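Local coordinates for protein putative retaining b-glycosidase (Saccharophagus degradans, PDB 5A95) that hydrolyses mixed-linkage beta-glucans, probably by the double-displacement mechanism of a retaining family 5 glycoside hydrolase, at residues Trp129-Gly134 / Val178-Val183. The protein carries 1 engineered substitution. Sequence-based numbering, arbitrary orientation.
With MG (magnesium ion), chain G.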
ATOM      1  N   TRP A 129      14.377  -9.314  31.236  1.00  9.11           N
ATOM      2  CA  TRP A 129      14.882  -8.350  32.217  1.00  9.33           C
ATOM      3  C   TRP A 129      13.758  -7.820  33.098  1.00  9.51           C
ATOM      4  O   TRP A 129      13.878  -7.762  34.327  1.00 10.51           O
ATOM      5  CB  TRP A 129      15.569  -7.180  31.525  1.00 10.21           C
ATOM      6  CG  TRP A 129      16.757  -7.517  30.712  1.00  9.95           C
ATOM      7  CD1 TRP A 129      17.567  -8.614  30.821  1.00 12.44           C
ATOM      8  CD2 TRP A 129      17.303  -6.719  29.657  1.00 10.51           C
ATOM      9  NE1 TRP A 129      18.545  -8.560  29.876  1.00 13.32           N
ATOM     10  CE2 TRP A 129      18.419  -7.403  29.152  1.00 11.51           C
ATOM     11  CE3 TRP A 129      16.948  -5.498  29.090  1.00 10.81           C
ATOM     12  CZ2 TRP A 129      19.178  -6.903  28.106  1.00 11.88           C
ATOM     13  CZ3 TRP A 129      17.695  -5.002  28.047  1.00 11.90           C
ATOM     14  CH2 TRP A 129      18.790  -5.707  27.558  1.00 12.00           C
ATOM     15  N   ALA A 130      12.679  -7.374  32.454  1.00  9.29           N
ATOM     16  CA  ALA A 130      11.561  -6.815  33.188  1.00 10.04           C
ATOM     17  C   ALA A 130      10.954  -7.874  34.119  1.00 10.41           C
ATOM     18  O   ALA A 130      10.650  -7.588  35.276  1.00 10.75           O
ATOM     19  CB  ALA A 130      10.513  -6.279  32.206  1.00  9.15           C
ATOM     20  N   ASN A 131      10.732  -9.083  33.612  1.00  9.43           N
ATOM     21  CA  ASN A 131      10.191 -10.144  34.456  1.00 10.21           C
ATOM     22  C   ASN A 131      11.099 -10.466  35.639  1.00 10.97           C
ATOM     23  O   ASN A 131      10.614 -10.697  36.741  1.00 12.08           O
ATOM     24  CB  ASN A 131       9.913 -11.367  33.614  1.00 10.90           C
ATOM     25  CG  ASN A 131       9.508 -12.568  34.428  1.00 11.63           C
ATOM     26  OD1 ASN A 131      10.317 -13.485  34.607  1.00 13.28           O
ATOM     27  ND2 ASN A 131       8.299 -12.565  34.946  1.00 11.64           N
ATOM     28  N   ASP A 132      12.410 -10.471  35.402  1.00 10.62           N
ATOM     29  CA  ASP A 132      13.356 -10.748  36.492  1.00 12.09           C
ATOM     30  C   ASP A 132      13.215  -9.722  37.616  1.00 12.61           C
ATOM     31  O   ASP A 132      13.396 -10.054  38.790  1.00 15.23           O
ATOM     32  CB  ASP A 132      14.799 -10.775  35.955  1.00 14.08           C
ATOM     33  CG  ASP A 132      15.790 -11.301  36.974  1.00 18.35           C
ATOM     34  OD1 ASP A 132      15.501 -12.359  37.579  1.00 23.87           O
ATOM     35  OD2 ASP A 132      16.848 -10.662  37.178  1.00 23.19           O
ATOM     36  N   LEU A 133      12.833  -8.498  37.252  1.00 12.37           N
ATOM     37  CA  LEU A 133      12.709  -7.405  38.199  1.00 13.18           C
ATOM     38  C   LEU A 133      11.284  -7.156  38.664  1.00 14.20           C
ATOM     39  O   LEU A 133      11.064  -6.293  39.515  1.00 19.89           O
ATOM     40  CB  LEU A 133      13.235  -6.123  37.529  1.00 16.89           C
ATOM     41  CG  LEU A 133      14.752  -6.123  37.316  1.00 16.94           C
ATOM     42  CD1 LEU A 133      15.176  -5.155  36.225  1.00 18.70           C
ATOM     43  CD2 LEU A 133      15.483  -5.823  38.627  1.00 18.66           C
ATOM     44  N   GLY A 134      10.328  -7.918  38.137  1.00 14.96           N
ATOM     45  CA  GLY A 134       8.932  -7.786  38.521  1.00 15.44           C
ATOM     46  C   GLY A 134       8.217  -6.566  37.956  1.00 16.64           C
ATOM     47  O   GLY A 134       7.155  -6.172  38.476  1.00 18.18           O
ATOM     48  N   VAL A 178       1.976 -13.856  28.154  1.00  9.07           N
ATOM     49  CA  VAL A 178       3.145 -13.292  28.838  1.00  9.43           C
ATOM     50  C   VAL A 178       2.674 -12.107  29.705  1.00  9.29           C
ATOM     51  O   VAL A 178       2.337 -11.030  29.185  1.00  9.15           O
ATOM     52  CB  VAL A 178       4.246 -12.843  27.868  1.00  9.80           C
ATOM     53  CG1 VAL A 178       5.400 -12.169  28.583  1.00  9.67           C
ATOM     54  CG2 VAL A 178       4.783 -14.016  27.048  1.00 10.56           C
ATOM     55  N   PRO A 179       2.631 -12.286  31.031  1.00  9.72           N
ATOM     56  CA  PRO A 179       2.110 -11.200  31.876  1.00  8.75           C
ATOM     57  C   PRO A 179       2.961  -9.930  31.841  1.00  8.62           C
ATOM     58  O   PRO A 179       2.448  -8.833  31.997  1.00  9.12           O
ATOM     59  CB  PRO A 179       2.132 -11.811  33.287  1.00 10.01           C
ATOM     60  CG  PRO A 179       3.098 -12.931  33.192  1.00 15.16           C
ATOM     61  CD  PRO A 179       2.947 -13.489  31.824  1.00 11.24           C
ATOM     62  N   THR A 180       4.257 -10.094  31.652  1.00  9.20           N
ATOM     63  CA  THR A 180       5.206  -8.981  31.685  1.00  8.98           C
ATOM     64  C   THR A 180       4.849  -7.915  30.650  1.00  8.23           C
ATOM     65  O   THR A 180       5.062  -6.758  30.890  1.00  9.18           O
ATOM     66  CB  THR A 180       6.611  -9.514  31.394  1.00  8.96           C
ATOM     67  OG1 THR A 180       6.869 -10.613  32.274  1.00 11.11           O
ATOM     68  CG2 THR A 180       7.661  -8.475  31.550  1.00  9.59           C
ATOM     69  N   VAL A 181       4.355  -8.366  29.498  1.00  8.13           N
ATOM     70  CA  VAL A 181       4.008  -7.480  28.400  1.00  8.21           C
ATOM     71  C   VAL A 181       2.531  -7.124  28.593  1.00  7.70           C
ATOM     72  O   VAL A 181       1.663  -7.936  28.349  1.00  9.00           O
ATOM     73  CB  VAL A 181       4.279  -8.135  27.045  1.00  9.42           C
ATOM     74  CG1 VAL A 181       3.917  -7.183  25.937  1.00 12.96           C
ATOM     75  CG2 VAL A 181       5.752  -8.538  26.904  1.00 10.43           C
ATOM     76  N   ALA A 182       2.264  -5.915  29.091  1.00  7.24           N
ATOM     77  CA  ALA A 182       0.952  -5.584  29.598  1.00  7.56           C
ATOM     78  C   ALA A 182       0.082  -4.815  28.628  1.00  7.24           C
ATOM     79  O   ALA A 182      -1.123  -5.015  28.606  1.00  8.33           O
ATOM     80  CB  ALA A 182       1.064  -4.836  30.907  1.00  8.50           C
ATOM     81  N   VAL A 183       0.666  -3.872  27.889  1.00  6.44           N
ATOM     82  CA  VAL A 183      -0.096  -2.886  27.125  1.00  6.21           C
ATOM     83  C   VAL A 183       0.477  -2.799  25.717  1.00  6.02           C
ATOM     84  O   VAL A 183       1.709  -2.723  25.525  1.00  6.53           O
ATOM     85  CB  VAL A 183      -0.006  -1.500  27.802  1.00  6.46           C
ATOM     86  CG1 VAL A 183      -0.747  -0.445  27.007  1.00  6.77           C
ATOM     87  CG2 VAL A 183      -0.521  -1.545  29.229  1.00  7.19           C
TER
HETATM   88 MG    MG G 401       0.742  -9.973  27.948  1.00  9.99          MG
HETATM   89  O   HOH W   1      -0.505 -12.023  27.378  1.00  9.95           O
HETATM   90  O   HOH W   2      -1.394  -9.499  28.841  1.00 10.83           O
HETATM   91  O   HOH W   3       1.633 -10.122  25.846  1.00  8.89           O
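T180 leans on the last turn of helix 116-133 and divides its two branches between A130 and N131. The apolar contact is methyl to methyl: T180 CG2 meets A130 CB at 3.7 Å and lies equally near the backbone N of N131. T180 CG2 stands anti to its own backbone N, which leaves OG1 beside that nitrogen (chi1 -52°) and turned toward N131.

The polar side is close without a direct bond. T180 OG1 lies 3.4 Å from N131 CB, and the two side chains cross at about a right angle. Both reach the same acceptor instead, since T180 OG1 and N131 ND2 each hydrogen-bond Q48 OE1, while N131 OD1 takes the backbone N of K46. These buried polar ends are thus satisfied by the segment that carries K46 and Q48. A valine here would probably leave Q48 OE1 with one partner fewer, and Q48 less firmly held between the two side chains.

Behind T180 the chain curls around a magnesium ion. V178 O and V181 O each bind the metal at 2.3 Å, and three waters add to its shell. The turn that aims both carbonyls at the ion leaves T180 on its helix-facing side. On the helix side, G134 N bonds back to N131 O at 3.1 Å, and G134, with positive phi (75°), closes the last turn as a Schellman motif.

The contact joins a helix of the (beta/alpha)8 barrel to the entry of strand 181-185. Strand 136-144, which follows this helix, runs parallel to 181-185; its L137 bonds to the backbone of T180 and A182 and touches A130, while on the far edge A182 pairs with I224 of strand 224-227.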